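EDTA monooxygenase (EDTA-degrading bacterium BNC1, PDB 5DQP) probably uses reduced FMN and molecular oxygen to oxidise EDTA, as a flavin-dependent monooxygenase of the bacterial luciferase-like family. Local coordinates at residues G159-W164 with P208-A213; R280-Y285 with L357-P362; E344-S347 with L353-R356. All coordinates share one frame; numbering follows the deposited sequence.

Contact 1 (G159-W164 with P208-A213); sequences GLWNSW and PVVVQA
Trp-161, in the last turn of helix 143-161, meets Pro-208 and Val-210 with its indole, and the contact rests on this one side chain. The indole reaches across to the other segment, with CG anti to its own carbonyl carbon (chi1 -75°). Pro-208 leans over one face, its CD-CG side lowest. Pro-208 CD sits 3.6 Å from the centroid of the six-membered ring of Trp-161, only 8° off the ring normal, a well-centred CH-pi contact. Pro-208 CG lies over the rim of that ring, 3.7 Å from Trp-161 CZ2. Val-210 comes at the edge instead. Its CG2 lies near the ring plane, 4.0 Å from Trp-161 CZ3. The polar edge of the indole is satisfied too, since NE1 donates to the backbone oxygen of Ala-106.

Two residues further on, Ser-163 closes the helix end. The backbone oxygen of Leu-160 accepts from the backbone N of Ser-163 and also from its side chain, with Ser-163 OG 2.9 Å from Leu-160 O.

All three touching residues are buried. The place is the outer layer of the TIM barrel, where helix 143-161 packs against the entry to barrel strand 210-213. Helix 102-115 lies alongside and touches Trp-161 through Ala-110 and Pro-208 through Ile-109.

Contact 2 (R280-Y285 with L357-P362); sequences RLVAEY and LIAGTP
Tyr-285 and Leu-357 approach from opposite directions, and a single methyl of Leu-357 makes their meeting. Leu-357 CD2 stands over the centre of the phenol ring. It is 3.8 Å from the centroid of the Tyr-285 ring and 6° off the ring normal. The six ring carbons of Tyr-285 are therefore nearly equidistant from it; CE2 and CZ of Tyr-285 both lie 3.9 Å from Leu-357 CD2. This is a face-on CH-pi contact.

The torsions of both residues suit it. In Tyr-285, CG is anti to the backbone N (chi1 164°), which carries the ring out from the helix and over Leu-357. In Leu-357, CG stands between the backbone N and the carbonyl carbon (chi1 48°), an uncommon choice for leucine, and from there CD2 meets the ring.

One helical turn earlier the packing is smaller and purely aliphatic. Val-282 CG2 touches Ala-359 CB at 3.9 Å. The short alanine side chain points toward the helix. The polar end of Tyr-285 serves another partner, with its OH probably hydrogen-bonded to Arg-356 NE.

The contact lays helix 275-287 against strand 358-360. That short strand is parallel to strand 262-271 in the barrel sheet, to which Ile-358 and Gly-360 are bonded through the backbone. Leu-270 of strand 262-271 touches both Val-282 and Leu-357. Leu-353 of helix 348-354 packs on Val-282 and Ala-359.

Contact 3 (E344-S347 with L353-R356); sequences EKLS and LRMR
Glu-344 and Arg-354 form a two-pronged salt bridge. The arginine grips side-on, with NE and NH2 each taking one carboxylate oxygen. Arg-354 NE lies 2.9 Å from Glu-344 OE2, and Arg-354 NH2 lies 2.9 Å from Glu-344 OE1. Both oxygens are met on their syn sides. The bonds are moderately bent, with N-H...O angles just over 150°. The two flat groups are nearly coplanar, 26° apart.

The side chains reach this position in different ways. Glu-344 is extended beyond CG, so its carboxylate is held well out from the backbone. Arg-354 leaves with CG anti to the backbone N but bends at chi2 (69°), and its chain crosses that of Glu-344 at about a right angle. Leu-346 packs against this bent part. Its CD1 lies 3.9 Å from Arg-354 CG.

The guanidinium is buried and has further partners, the backbone oxygens of Leu-234 for NH1 and Gly-235 for NH2. Glu-344 OE2 also pairs with Arg-368 of helix 362-374. A leucine in place of Arg-354 would probably take away one of the carboxylate's two arginine partners and strip those two carbonyl oxygens of their donor. The carboxylate between two arginines probably stays ionised. The chemistry thus implies a charged cross-link from the end of helix 331-344 to helix 348-354, and on to helix 362-374.

Contact 1 is fully buried and stands apart, its centre about 39 Å from those of contacts 2 and 3 and on the opposite side of the chain's centre. Contacts 2 and 3 are only partly buried and touch each other. Contacts 1 and 2 both set a helix against the same barrel sheet by apolar CH-pi packing. The helices of contacts 2 and 3 all come from the stretch between strands 262-271 and 358-360. Contact 2 joins one of them to the sheet, whereas contact 3 ties two of them to each other by charge. The second segments of contacts 2 and 3 follow directly on each other. Leu-353 of contact 3 also packs on Tyr-285 of contact 2.

Contact 1 (G159-W164 with P208-A213)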
loop_
_atom_site.group_PDB
_atom_site.type_symbol
_atom_site.label_atom_id
_atom_site.label_comp_id
_atom_site.label_asym_id
_atom_site.label_seq_id
_atom_site.Cartn_x
_atom_site.Cartn_y
_atom_site.Cartn_z
ATOM N N GLY A 159 14.170 6.915 12.812
ATOM C CA GLY A 159 14.183 6.353 14.151
ATOM C C GLY A 159 13.353 5.086 14.269
ATOM O O GLY A 159 13.787 4.111 14.883
ATOM N N LEU A 160 12.165 5.071 13.657
ATOM C CA LEU A 160 11.324 3.874 13.683
ATOM C C LEU A 160 11.966 2.715 12.940
ATOM O O LEU A 160 11.940 1.570 13.409
ATOM C CB LEU A 160 9.945 4.180 13.096
ATOM C CG LEU A 160 9.113 5.045 14.037
ATOM C CD1 LEU A 160 7.809 5.499 13.397
ATOM C CD2 LEU A 160 8.834 4.261 15.332
ATOM N N TRP A 161 12.500 2.973 11.749
ATOM C CA TRP A 161 13.154 1.902 11.012
ATOM C C TRP A 161 14.246 1.230 11.841
ATOM O O TRP A 161 14.424 0.012 11.764
ATOM C CB TRP A 161 13.711 2.439 9.697
ATOM C CG TRP A 161 12.630 2.673 8.681
ATOM C CD1 TRP A 161 11.382 2.100 8.650
ATOM C CD2 TRP A 161 12.682 3.579 7.579
ATOM N NE1 TRP A 161 10.662 2.581 7.569
ATOM C CE2 TRP A 161 11.436 3.498 6.906
ATOM C CE3 TRP A 161 13.657 4.454 7.095
ATOM C CZ2 TRP A 161 11.157 4.244 5.768
ATOM C CZ3 TRP A 161 13.374 5.201 5.975
ATOM C CH2 TRP A 161 12.136 5.084 5.317
ATOM N N ASN A 162 14.966 1.993 12.665
ATOM C CA ASN A 162 16.083 1.418 13.403
ATOM C C ASN A 162 15.689 0.831 14.732
ATOM O O ASN A 162 16.556 0.277 15.404
ATOM C CB ASN A 162 17.178 2.458 13.623
ATOM C CG ASN A 162 17.884 2.798 12.344
ATOM O OD1 ASN A 162 18.016 1.953 11.462
ATOM N ND2 ASN A 162 18.323 4.037 12.218
ATOM N N SER A 163 14.414 0.935 15.130
ATOM C CA SER A 163 14.005 0.618 16.491
ATOM C C SER A 163 13.786 -0.875 16.735
ATOM O O SER A 163 13.608 -1.262 17.899
ATOM C CB SER A 163 12.726 1.387 16.861
ATOM O OG SER A 163 11.596 0.871 16.155
ATOM N N TRP A 164 13.765 -1.715 15.690
ATOM C CA TRP A 164 13.662 -3.166 15.860
ATOM C C TRP A 164 14.693 -3.816 14.955
ATOM O O TRP A 164 14.502 -3.875 13.740
ATOM C CB TRP A 164 12.267 -3.692 15.541
ATOM C CG TRP A 164 12.133 -5.186 15.796
ATOM C CD1 TRP A 164 12.993 -5.993 16.516
ATOM C CD2 TRP A 164 11.089 -6.038 15.338
ATOM N NE1 TRP A 164 12.527 -7.291 16.544
ATOM C CE2 TRP A 164 11.354 -7.342 15.842
ATOM C CE3 TRP A 164 9.927 -5.830 14.597
ATOM C CZ2 TRP A 164 10.526 -8.421 15.571
ATOM C CZ3 TRP A 164 9.104 -6.903 14.344
ATOM C CH2 TRP A 164 9.402 -8.177 14.832
ATOM N N PRO A 208 14.753 1.355 3.833
ATOM C CA PRO A 208 14.339 1.763 2.489
ATOM C C PRO A 208 15.105 2.979 2.008
ATOM O O PRO A 208 15.444 3.870 2.789
ATOM C CB PRO A 208 12.849 2.097 2.660
ATOM C CG PRO A 208 12.431 1.320 3.895
ATOM C CD PRO A 208 13.626 1.407 4.790
ATOM N N VAL A 209 15.366 3.004 0.699
ATOM C CA VAL A 209 15.992 4.160 0.055
ATOM C C VAL A 209 15.028 5.341 0.066
ATOM O O VAL A 209 13.828 5.188 -0.184
ATOM C CB VAL A 209 16.405 3.782 -1.379
ATOM C CG1 VAL A 209 16.864 4.996 -2.189
ATOM C CG2 VAL A 209 17.487 2.710 -1.350
ATOM N N VAL A 210 15.537 6.530 0.368
ATOM C CA VAL A 210 14.707 7.733 0.449
ATOM C C VAL A 210 15.048 8.636 -0.726
ATOM O O VAL A 210 16.219 8.952 -0.958
ATOM C CB VAL A 210 14.888 8.471 1.790
ATOM C CG1 VAL A 210 14.193 9.849 1.757
ATOM C CG2 VAL A 210 14.324 7.625 2.951
ATOM N N VAL A 211 14.016 9.067 -1.444
ATOM C CA VAL A 211 14.135 9.855 -2.657
ATOM C C VAL A 211 13.553 11.228 -2.381
ATOM O O VAL A 211 12.617 11.372 -1.587
ATOM C CB VAL A 211 13.427 9.147 -3.842
ATOM C CG1 VAL A 211 13.398 10.045 -5.136
ATOM C CG2 VAL A 211 14.107 7.801 -4.120
ATOM N N GLN A 212 14.132 12.251 -3.022
ATOM C CA GLN A 212 13.717 13.636 -2.837
ATOM C C GLN A 212 13.681 14.356 -4.182
ATOM O O GLN A 212 14.428 14.026 -5.107
ATOM C CB GLN A 212 14.645 14.367 -1.847
ATOM C CG GLN A 212 14.145 15.768 -1.394
ATOM C CD GLN A 212 14.503 16.895 -2.371
ATOM O OE1 GLN A 212 15.477 16.788 -3.130
ATOM N NE2 GLN A 212 13.706 17.973 -2.365
ATOM N N ALA A 213 12.723 15.245 -4.321
ATOM C CA ALA A 213 12.510 16.060 -5.509
ATOM C C ALA A 213 12.063 17.464 -5.102
ATOM O O ALA A 213 10.972 17.650 -4.625
ATOM C CB ALA A 213 11.452 15.421 -6.380
#

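Contact 2 (R280-Y285 with L357-P362)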
loop_
_atom_site.group_PDB
_atom_site.type_symbol
_atom_site.label_atom_id
_atom_site.label_comp_id
_atom_site.label_asym_id
_atom_site.label_seq_id
_atom_site.Cartn_x
_atom_site.Cartn_y
_atom_site.Cartn_z
ATOM N N ARG A 280 7.037 12.606 -37.684
ATOM C CA ARG A 280 5.625 12.271 -37.571
ATOM C C ARG A 280 5.155 12.329 -36.124
ATOM O O ARG A 280 4.103 12.907 -35.831
ATOM C CB ARG A 280 5.337 10.884 -38.153
ATOM C CG ARG A 280 3.848 10.526 -38.037
ATOM C CD ARG A 280 3.550 9.062 -38.281
ATOM N NE ARG A 280 3.642 8.274 -37.052
ATOM C CZ ARG A 280 3.001 7.125 -36.844
ATOM N NH1 ARG A 280 2.201 6.621 -37.782
ATOM N NH2 ARG A 280 3.153 6.479 -35.689
ATOM N N LEU A 281 5.901 11.704 -35.201
ATOM C CA LEU A 281 5.473 11.716 -33.801
ATOM C C LEU A 281 5.399 13.141 -33.273
ATOM O O LEU A 281 4.500 13.476 -32.494
ATOM C CB LEU A 281 6.416 10.868 -32.931
ATOM C CG LEU A 281 6.599 9.387 -33.329
ATOM C CD1 LEU A 281 7.624 8.688 -32.449
ATOM C CD2 LEU A 281 5.288 8.622 -33.311
ATOM N N VAL A 282 6.341 13.997 -33.676
ATOM C CA VAL A 282 6.301 15.372 -33.192
ATOM C C VAL A 282 5.057 16.072 -33.723
ATOM O O VAL A 282 4.438 16.883 -33.026
ATOM C CB VAL A 282 7.575 16.140 -33.580
ATOM C CG1 VAL A 282 7.371 17.638 -33.289
ATOM C CG2 VAL A 282 8.764 15.616 -32.838
ATOM N N ALA A 283 4.673 15.769 -34.966
ATOM C CA ALA A 283 3.464 16.367 -35.520
ATOM C C ALA A 283 2.237 15.914 -34.741
ATOM O O ALA A 283 1.390 16.736 -34.383
ATOM C CB ALA A 283 3.343 16.034 -37.007
ATOM N N GLU A 284 2.149 14.618 -34.428
ATOM C CA GLU A 284 1.043 14.122 -33.614
ATOM C C GLU A 284 0.993 14.828 -32.265
ATOM O O GLU A 284 -0.070 15.262 -31.810
ATOM C CB GLU A 284 1.176 12.615 -33.401
ATOM C CG GLU A 284 1.000 11.766 -34.637
ATOM C CD GLU A 284 1.434 10.319 -34.399
ATOM O OE1 GLU A 284 1.659 9.932 -33.220
ATOM O OE2 GLU A 284 1.566 9.574 -35.396
ATOM N N TYR A 285 2.135 14.908 -31.586
ATOM C CA TYR A 285 2.161 15.558 -30.281
ATOM C C TYR A 285 1.739 17.019 -30.394
ATOM O O TYR A 285 0.949 17.510 -29.579
ATOM C CB TYR A 285 3.557 15.430 -29.679
ATOM C CG TYR A 285 3.835 16.367 -28.538
ATOM C CD1 TYR A 285 3.367 16.096 -27.270
ATOM C CD2 TYR A 285 4.591 17.512 -28.728
ATOM C CE1 TYR A 285 3.632 16.952 -26.216
ATOM C CE2 TYR A 285 4.866 18.362 -27.686
ATOM C CZ TYR A 285 4.378 18.075 -26.432
ATOM O OH TYR A 285 4.643 18.918 -25.394
ATOM N N LEU A 357 10.071 18.059 -24.271
ATOM C CA LEU A 357 10.468 16.660 -24.370
ATOM C C LEU A 357 11.770 16.527 -25.160
ATOM O O LEU A 357 12.309 17.497 -25.686
ATOM C CB LEU A 357 9.338 15.829 -24.986
ATOM C CG LEU A 357 8.691 16.367 -26.261
ATOM C CD1 LEU A 357 9.669 16.275 -27.400
ATOM C CD2 LEU A 357 7.392 15.617 -26.620
ATOM N N ILE A 358 12.292 15.310 -25.210
ATOM C CA ILE A 358 13.510 14.998 -25.936
ATOM C C ILE A 358 13.102 14.109 -27.110
ATOM O O ILE A 358 12.889 12.903 -26.954
ATOM C CB ILE A 358 14.558 14.314 -25.046
ATOM C CG1 ILE A 358 14.964 15.191 -23.845
ATOM C CG2 ILE A 358 15.784 13.973 -25.881
ATOM C CD1 ILE A 358 15.757 16.445 -24.232
ATOM N N ALA A 359 12.961 14.695 -28.288
ATOM C CA ALA A 359 12.598 13.934 -29.471
ATOM C C ALA A 359 13.858 13.537 -30.227
ATOM O O ALA A 359 14.792 14.332 -30.342
ATOM C CB ALA A 359 11.670 14.753 -30.367
ATOM N N GLY A 360 13.889 12.306 -30.732
ATOM C CA GLY A 360 15.048 11.855 -31.486
ATOM C C GLY A 360 14.966 10.375 -31.788
ATOM O O GLY A 360 14.036 9.686 -31.365
ATOM N N THR A 361 15.965 9.892 -32.537
ATOM C CA THR A 361 16.094 8.452 -32.742
ATOM C C THR A 361 16.731 7.799 -31.513
ATOM O O THR A 361 17.274 8.470 -30.638
ATOM C CB THR A 361 16.933 8.146 -33.987
ATOM O OG1 THR A 361 18.269 8.602 -33.769
ATOM C CG2 THR A 361 16.335 8.777 -35.249
ATOM N N PRO A 362 16.672 6.465 -31.413
ATOM C CA PRO A 362 17.307 5.796 -30.263
ATOM C C PRO A 362 18.765 6.198 -30.061
ATOM O O PRO A 362 19.195 6.445 -28.923
ATOM C CB PRO A 362 17.155 4.300 -30.615
ATOM C CG PRO A 362 15.915 4.235 -31.440
ATOM C CD PRO A 362 15.919 5.520 -32.260
#

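Contact 3 (E344-S347 with L353-R356)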
loop_
_atom_site.group_PDB
_atom_site.type_symbol
_atom_site.label_atom_id
_atom_site.label_comp_id
_atom_site.label_asym_id
_atom_site.label_seq_id
_atom_site.Cartn_x
_atom_site.Cartn_y
_atom_site.Cartn_z
ATOM N N GLU A 344 23.170 24.412 -26.194
ATOM C CA GLU A 344 22.888 23.430 -27.235
ATOM C C GLU A 344 22.784 24.064 -28.628
ATOM O O GLU A 344 22.581 23.343 -29.616
ATOM C CB GLU A 344 21.611 22.643 -26.872
ATOM C CG GLU A 344 21.811 21.779 -25.618
ATOM C CD GLU A 344 20.554 21.038 -25.080
ATOM O OE1 GLU A 344 20.547 20.722 -23.858
ATOM O OE2 GLU A 344 19.598 20.741 -25.843
ATOM N N LYS A 345 23.045 25.355 -28.741
ATOM C CA LYS A 345 23.020 26.070 -30.009
ATOM C C LYS A 345 21.699 25.949 -30.763
ATOM O O LYS A 345 21.688 25.560 -31.874
ATOM C CB LYS A 345 24.235 25.682 -30.869
ATOM C CG LYS A 345 25.505 25.487 -30.041
ATOM C CD LYS A 345 26.802 25.405 -30.805
ATOM C CE LYS A 345 27.983 25.882 -30.005
ATOM N NZ LYS A 345 28.395 24.934 -28.976
ATOM N N LEU A 346 20.594 26.269 -30.101
ATOM C CA LEU A 346 19.269 25.995 -30.628
ATOM C C LEU A 346 18.667 27.226 -31.291
ATOM O O LEU A 346 19.013 28.372 -30.973
ATOM C CB LEU A 346 18.329 25.491 -29.528
ATOM C CG LEU A 346 18.726 24.173 -28.831
ATOM C CD1 LEU A 346 17.693 23.755 -27.816
ATOM C CD2 LEU A 346 18.978 23.009 -29.811
ATOM N N SER A 347 17.778 26.961 -32.251
ATOM C CA SER A 347 16.827 27.938 -32.731
ATOM C C SER A 347 15.639 28.000 -31.775
ATOM O O SER A 347 15.477 27.164 -30.879
ATOM C CB SER A 347 16.342 27.570 -34.131
ATOM O OG SER A 347 15.579 26.384 -34.064
ATOM N N LEU A 353 10.387 22.836 -28.388
ATOM C CA LEU A 353 10.193 21.400 -28.222
ATOM C C LEU A 353 11.083 20.855 -27.104
ATOM O O LEU A 353 10.610 20.147 -26.210
ATOM C CB LEU A 353 10.481 20.695 -29.558
ATOM C CG LEU A 353 10.179 19.197 -29.631
ATOM C CD1 LEU A 353 8.689 18.986 -29.432
ATOM C CD2 LEU A 353 10.651 18.591 -30.954
ATOM N N ARG A 354 12.368 21.226 -27.123
ATOM C CA ARG A 354 13.361 20.698 -26.186
ATOM C C ARG A 354 12.978 20.948 -24.733
ATOM O O ARG A 354 13.348 20.163 -23.851
ATOM C CB ARG A 354 14.722 21.329 -26.509
ATOM C CG ARG A 354 15.726 21.365 -25.380
ATOM C CD ARG A 354 16.252 19.968 -25.012
ATOM N NE ARG A 354 17.390 20.074 -24.095
ATOM C CZ ARG A 354 17.268 20.119 -22.769
ATOM N NH1 ARG A 354 16.054 20.049 -22.218
ATOM N NH2 ARG A 354 18.344 20.219 -21.997
ATOM N N MET A 355 12.244 22.029 -24.458
ATOM C CA MET A 355 11.841 22.316 -23.088
ATOM C C MET A 355 10.729 21.382 -22.628
ATOM O O MET A 355 10.612 21.103 -21.432
ATOM C CB MET A 355 11.394 23.776 -22.947
ATOM C CG MET A 355 12.500 24.809 -23.164
ATOM S SD MET A 355 14.009 24.419 -22.236
ATOM C CE MET A 355 13.538 24.801 -20.554
ATOM N N ARG A 356 9.928 20.877 -23.557
ATOM C CA ARG A 356 8.851 19.943 -23.255
ATOM C C ARG A 356 9.314 18.482 -23.255
ATOM O O ARG A 356 8.997 17.732 -22.325
ATOM C CB ARG A 356 7.716 20.146 -24.259
ATOM C CG ARG A 356 7.261 21.607 -24.410
ATOM C CD ARG A 356 6.305 21.770 -25.601
ATOM N NE ARG A 356 4.943 21.352 -25.276
ATOM C CZ ARG A 356 3.974 22.181 -24.893
ATOM N NH1 ARG A 356 4.195 23.489 -24.799
ATOM N NH2 ARG A 356 2.776 21.698 -24.609
#